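Local coordinates for protein type II restriction enzyme NlaIV (Neisseria lactamica, PDB 6QM2) that recognises the double-stranded DNA sequence 5'-GGNNCC-3' and cleaves it in the middle, leaving blunt ends with terminal 5'-phosphates, at residues A[64-77]-A[81-93]. Numbering follows the deposited sequence.
Sequences EFDVSTNTQMPPDF and KKDRSRELLEVKA. With NA (sodium ion), chain B; K (potassium ion), chain C.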
loop_
_atom_site.group_PDB
_atom_site.type_symbol
_atom_site.label_atom_id
_atom_site.label_comp_id
_atom_site.label_asym_id
_atom_site.label_seq_id
_atom_site.Cartn_x
_atom_site.Cartn_y
_atom_site.Cartn_z
ATOM N N GLU A 64 4.654 -10.388 28.365
ATOM C CA GLU A 64 6.037 -9.958 28.317
ATOM C C GLU A 64 6.610 -10.327 26.952
ATOM O O GLU A 64 6.457 -11.471 26.515
ATOM C CB GLU A 64 6.787 -10.669 29.450
ATOM C CG GLU A 64 8.036 -9.976 29.959
ATOM C CD GLU A 64 8.537 -10.579 31.264
ATOM O OE1 GLU A 64 7.715 -10.782 32.187
ATOM O OE2 GLU A 64 9.753 -10.847 31.369
ATOM N N PHE A 65 7.236 -9.364 26.271
ATOM C CA PHE A 65 7.915 -9.630 24.991
ATOM C C PHE A 65 8.858 -8.517 24.544
ATOM O O PHE A 65 8.781 -7.387 25.022
ATOM C CB PHE A 65 6.902 -9.883 23.860
ATOM C CG PHE A 65 6.083 -8.674 23.489
ATOM C CD1 PHE A 65 6.544 -7.761 22.544
ATOM C CD2 PHE A 65 4.848 -8.450 24.082
ATOM C CE1 PHE A 65 5.793 -6.646 22.209
ATOM C CE2 PHE A 65 4.093 -7.338 23.749
ATOM C CZ PHE A 65 4.565 -6.436 22.813
ATOM N N ASP A 66 9.729 -8.863 23.602
ATOM C CA ASP A 66 10.516 -7.896 22.838
ATOM C C ASP A 66 10.141 -7.997 21.365
ATOM O O ASP A 66 9.617 -9.019 20.916
ATOM C CB ASP A 66 12.020 -8.155 23.000
ATOM C CG ASP A 66 12.579 -7.615 24.303
ATOM O OD1 ASP A 66 12.024 -6.638 24.853
ATOM O OD2 ASP A 66 13.595 -8.168 24.773
ATOM N N VAL A 67 10.427 -6.928 20.623
ATOM C CA VAL A 67 10.152 -6.866 19.184
ATOM C C VAL A 67 11.444 -6.981 18.394
ATOM O O VAL A 67 12.511 -6.558 18.847
ATOM C CB VAL A 67 9.400 -5.578 18.763
ATOM C CG1 VAL A 67 7.980 -5.596 19.314
ATOM C CG2 VAL A 67 10.136 -4.306 19.190
ATOM N N SER A 68 11.329 -7.550 17.203
ATOM C CA SER A 68 12.472 -7.753 16.331
ATOM C C SER A 68 12.767 -6.497 15.526
ATOM O O SER A 68 11.861 -5.887 14.960
ATOM C CB SER A 68 12.193 -8.910 15.389
ATOM O OG SER A 68 13.263 -9.106 14.477
ATOM N N THR A 69 14.045 -6.137 15.462
ATOM C CA THR A 69 14.502 -4.968 14.710
ATOM C C THR A 69 14.779 -5.274 13.223
ATOM O O THR A 69 15.058 -4.357 12.449
ATOM C CB THR A 69 15.778 -4.381 15.351
ATOM O OG1 THR A 69 16.853 -5.324 15.244
ATOM C CG2 THR A 69 15.539 -4.051 16.829
ATOM N N ASN A 70 14.709 -6.552 12.839
ATOM C CA ASN A 70 14.980 -7.010 11.477
ATOM C C ASN A 70 13.682 -7.548 10.870
ATOM O O ASN A 70 13.185 -8.580 11.317
ATOM C CB ASN A 70 16.057 -8.108 11.532
ATOM C CG ASN A 70 16.495 -8.601 10.159
ATOM O OD1 ASN A 70 16.017 -8.143 9.120
ATOM N ND2 ASN A 70 17.427 -9.547 10.156
ATOM N N THR A 71 13.137 -6.864 9.867
ATOM C CA THR A 71 11.914 -7.328 9.187
ATOM C C THR A 71 12.147 -8.502 8.221
ATOM O O THR A 71 11.219 -9.269 7.950
ATOM C CB THR A 71 11.240 -6.185 8.405
ATOM O OG1 THR A 71 12.189 -5.597 7.506
ATOM C CG2 THR A 71 10.708 -5.122 9.359
ATOM N N GLN A 72 13.374 -8.637 7.710
ATOM C CA GLN A 72 13.702 -9.648 6.690
ATOM C C GLN A 72 13.836 -11.086 7.209
ATOM O O GLN A 72 13.667 -12.034 6.438
ATOM C CB GLN A 72 14.993 -9.268 5.959
ATOM C CG GLN A 72 14.938 -7.914 5.265
ATOM C CD GLN A 72 15.794 -7.866 4.014
ATOM O OE1 GLN A 72 15.477 -8.506 3.014
ATOM N NE2 GLN A 72 16.878 -7.099 4.062
ATOM N N MET A 73 14.130 -11.244 8.500
ATOM C CA MET A 73 14.399 -12.553 9.106
ATOM C C MET A 73 13.415 -12.822 10.241
ATOM O O MET A 73 12.935 -11.871 10.856
ATOM C CB MET A 73 15.832 -12.547 9.659
ATOM C CG MET A 73 16.644 -13.784 9.336
ATOM S SD MET A 73 16.770 -14.002 7.552
ATOM C CE MET A 73 16.913 -15.773 7.485
ATOM N N PRO A 74 13.101 -14.104 10.535
ATOM C CA PRO A 74 12.335 -14.357 11.763
ATOM C C PRO A 74 13.184 -14.130 13.028
ATOM O O PRO A 74 14.418 -14.109 12.939
ATOM C CB PRO A 74 11.925 -15.830 11.626
ATOM C CG PRO A 74 12.951 -16.430 10.728
ATOM C CD PRO A 74 13.298 -15.341 9.753
ATOM N N PRO A 75 12.542 -13.935 14.198
ATOM C CA PRO A 75 11.110 -13.885 14.486
ATOM C C PRO A 75 10.574 -12.450 14.474
ATOM O O PRO A 75 11.306 -11.525 14.120
ATOM C CB PRO A 75 11.045 -14.458 15.899
ATOM C CG PRO A 75 12.308 -13.970 16.535
ATOM C CD PRO A 75 13.319 -13.738 15.435
ATOM N N ASP A 76 9.303 -12.283 14.827
ATOM C CA ASP A 76 8.705 -10.961 15.025
ATOM C C ASP A 76 8.715 -10.589 16.503
ATOM O O ASP A 76 9.022 -9.446 16.854
ATOM C CB ASP A 76 7.270 -10.921 14.481
ATOM C CG ASP A 76 7.208 -11.062 12.963
ATOM O OD1 ASP A 76 8.035 -10.439 12.261
ATOM O OD2 ASP A 76 6.315 -11.791 12.471
ATOM N N PHE A 77 8.371 -11.550 17.361
ATOM C CA PHE A 77 8.367 -11.350 18.808
ATOM C C PHE A 77 9.259 -12.354 19.529
ATOM O O PHE A 77 9.318 -13.529 19.156
ATOM C CB PHE A 77 6.951 -11.479 19.355
ATOM C CG PHE A 77 5.979 -10.503 18.761
ATOM C CD1 PHE A 77 6.083 -9.145 19.046
ATOM C CD2 PHE A 77 4.951 -10.937 17.931
ATOM C CE1 PHE A 77 5.186 -8.237 18.508
ATOM C CE2 PHE A 77 4.050 -10.032 17.392
ATOM C CZ PHE A 77 4.167 -8.682 17.681
ATOM N N LYS A 81 12.154 -12.600 27.373
ATOM C CA LYS A 81 13.095 -11.461 27.370
ATOM C C LYS A 81 14.534 -11.839 27.738
ATOM O O LYS A 81 15.484 -11.230 27.237
ATOM C CB LYS A 81 12.606 -10.344 28.305
ATOM C CG LYS A 81 11.401 -9.574 27.781
ATOM C CD LYS A 81 10.903 -8.516 28.763
ATOM C CE LYS A 81 11.789 -7.276 28.820
ATOM N NZ LYS A 81 11.605 -6.358 27.662
ATOM N N LYS A 82 14.681 -12.839 28.609
ATOM C CA LYS A 82 15.995 -13.308 29.068
ATOM C C LYS A 82 16.644 -14.348 28.146
ATOM O O LYS A 82 17.871 -14.471 28.132
ATOM C CB LYS A 82 15.897 -13.862 30.496
ATOM C CG LYS A 82 15.667 -12.787 31.548
ATOM C CD LYS A 82 15.765 -13.346 32.957
ATOM C CE LYS A 82 15.859 -12.229 33.985
ATOM N NZ LYS A 82 16.001 -12.762 35.368
ATOM N N ASP A 83 15.829 -15.092 27.392
ATOM C CA ASP A 83 16.324 -16.096 26.441
ATOM C C ASP A 83 15.804 -15.789 25.031
ATOM O O ASP A 83 14.696 -16.181 24.658
ATOM C CB ASP A 83 15.912 -17.507 26.893
ATOM C CG ASP A 83 16.724 -18.617 26.219
ATOM O OD1 ASP A 83 17.547 -18.337 25.318
ATOM O OD2 ASP A 83 16.535 -19.790 26.609
ATOM N N ARG A 84 16.627 -15.097 24.246
ATOM C CA ARG A 84 16.264 -14.708 22.878
ATOM C C ARG A 84 16.619 -15.772 21.820
ATOM O O ARG A 84 16.612 -15.479 20.621
ATOM C CB ARG A 84 16.889 -13.341 22.528
ATOM C CG ARG A 84 16.060 -12.141 22.990
ATOM C CD ARG A 84 16.132 -10.954 22.025
ATOM N NE ARG A 84 17.152 -9.984 22.408
ATOM C CZ ARG A 84 17.039 -9.106 23.410
ATOM N NH1 ARG A 84 15.940 -9.057 24.168
ATOM N NH2 ARG A 84 18.044 -8.270 23.668
ATOM N N SER A 85 16.946 -16.989 22.257
ATOM C CA SER A 85 17.081 -18.133 21.363
ATOM C C SER A 85 15.919 -19.122 21.476
ATOM O O SER A 85 15.863 -20.079 20.707
ATOM C CB SER A 85 18.409 -18.854 21.620
ATOM O OG SER A 85 18.482 -19.351 22.943
ATOM N N ARG A 86 15.005 -18.900 22.421
ATOM C CA ARG A 86 13.853 -19.782 22.627
ATOM C C ARG A 86 12.585 -18.948 22.733
ATOM O O ARG A 86 12.647 -17.738 22.955
ATOM C CB ARG A 86 14.021 -20.617 23.906
ATOM C CG ARG A 86 15.286 -21.470 23.977
ATOM C CD ARG A 86 15.244 -22.610 22.975
ATOM N NE ARG A 86 16.372 -23.542 23.080
ATOM C CZ ARG A 86 17.620 -23.309 22.660
ATOM N NH1 ARG A 86 17.968 -22.140 22.118
ATOM N NH2 ARG A 86 18.547 -24.257 22.797
ATOM N N GLU A 87 11.440 -19.612 22.575
ATOM C CA GLU A 87 10.120 -18.977 22.665
ATOM C C GLU A 87 9.977 -17.828 21.648
ATOM O O GLU A 87 9.597 -16.705 21.998
ATOM C CB GLU A 87 9.834 -18.508 24.108
ATOM C CG GLU A 87 10.196 -19.505 25.214
ATOM C CD GLU A 87 9.564 -20.879 25.039
ATOM O OE1 GLU A 87 8.390 -20.951 24.624
ATOM O OE2 GLU A 87 10.239 -21.893 25.327
ATOM N N LEU A 88 10.287 -18.138 20.388
ATOM C CA LEU A 88 10.309 -17.161 19.289
ATOM C C LEU A 88 9.030 -17.258 18.451
ATOM O O LEU A 88 8.626 -18.357 18.065
ATOM C CB LEU A 88 11.528 -17.402 18.400
ATOM C CG LEU A 88 12.882 -17.500 19.109
ATOM C CD1 LEU A 88 14.002 -17.762 18.114
ATOM C CD2 LEU A 88 13.161 -16.237 19.900
ATOM N N LEU A 89 8.417 -16.107 18.160
ATOM C CA LEU A 89 7.121 -16.048 17.477
ATOM C C LEU A 89 7.189 -15.215 16.192
ATOM O O LEU A 89 7.630 -14.064 16.218
ATOM C CB LEU A 89 6.075 -15.452 18.420
ATOM C CG LEU A 89 4.623 -15.390 17.930
ATOM C CD1 LEU A 89 4.091 -16.777 17.596
ATOM C CD2 LEU A 89 3.747 -14.708 18.970
ATOM N N GLU A 90 6.753 -15.812 15.081
ATOM C CA GLU A 90 6.566 -15.114 13.802
ATOM C C GLU A 90 5.061 -15.042 13.530
ATOM O O GLU A 90 4.370 -16.060 13.608
ATOM C CB GLU A 90 7.278 -15.873 12.670
ATOM C CG GLU A 90 7.200 -15.225 11.283
ATOM C CD GLU A 90 8.173 -14.076 11.058
ATOM O OE1 GLU A 90 8.921 -13.709 11.984
ATOM O OE2 GLU A 90 8.191 -13.534 9.928
ATOM N N VAL A 91 4.563 -13.844 13.220
ATOM C CA VAL A 91 3.163 -13.654 12.832
ATOM C C VAL A 91 3.065 -13.538 11.316
ATOM O O VAL A 91 3.808 -12.769 10.701
ATOM C CB VAL A 91 2.547 -12.393 13.464
ATOM C CG1 VAL A 91 1.079 -12.244 13.058
ATOM C CG2 VAL A 91 2.683 -12.443 14.977
ATOM N N LYS A 92 2.136 -14.303 10.738
ATOM C CA LYS A 92 1.857 -14.292 9.302
ATOM C C LYS A 92 0.362 -14.143 9.057
ATOM O O LYS A 92 -0.461 -14.625 9.840
ATOM C CB LYS A 92 2.356 -15.587 8.650
ATOM C CG LYS A 92 3.867 -15.754 8.645
ATOM C CD LYS A 92 4.533 -14.608 7.910
ATOM C CE LYS A 92 5.962 -14.911 7.520
ATOM N NZ LYS A 92 6.434 -13.838 6.609
ATOM N N ALA A 93 0.021 -13.466 7.964
ATOM C CA ALA A 93 -1.370 -13.257 7.582
ATOM C C ALA A 93 -1.528 -13.368 6.072
ATOM O O ALA A 93 -0.675 -12.900 5.311
ATOM C CB ALA A 93 -1.853 -11.903 8.068
HETATM NA NA NA B . 12.697 -10.424 12.378
HETATM K K K C . 10.164 -12.899 7.347
HETATM O O HOH W 1 5.853 -11.440 9.902
HETATM O O HOH W 2 10.054 -11.443 10.460
HETATM O O HOH W 3 10.574 -9.064 12.327
HETATM O O HOH W 4 10.597 -12.625 4.265
#
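F77 and L89 pair as an antiparallel hydrogen-bonded couple, F77 N giving to L89 O and L89 N returning to F77 O, each over 2.9 Å. The carbonyl of L89 also accepts D76 N at 2.8 Å, so two successive amides converge on one oxygen in a classic beta bulge. Beside this pairing the packing is tight: V91 CG2 meets the edge of the F77 ring at CE2 (3.7 Å), L89 runs alongside F77, and P75, which follows a cis peptide bond, rests its CB on L88 CB. L54 of helix 44-60 and F128 of strand 124-132 also pack on V91.

The carboxylate of D76 reaches across to the strand, CG beside its own backbone N (chi1 -67°), and OD2 takes V91 N on its anti lone pair at 2.8 Å. The carboxylate of E90 stacks on it, their planes 22° apart, after the E90 chain bends at chi2 (79°). E90 OE2 lies 3.3 Å from a potassium ion. The sodium ion is bound by S68 OG, the backbone carbonyl oxygens of N70, M73 and P75, and a water that also hydrogen-bonds to D76 OD1.

The other end is looser and more exposed. There K81, folded at chi3 and chi4, brings NZ to D66 OD1 (2.9 Å), while R84 NH1 reaches D66 OD2, forming a salt-bridge network near the surface.

P75-D76 supplies the PD, and E90-V91-K92, starting fourteen residues after D76 in the middle strand of the five-stranded sheet, the EXK of the PD-(D/E)XK nuclease motif, in which D76, E90 and K92 would probably form the active site.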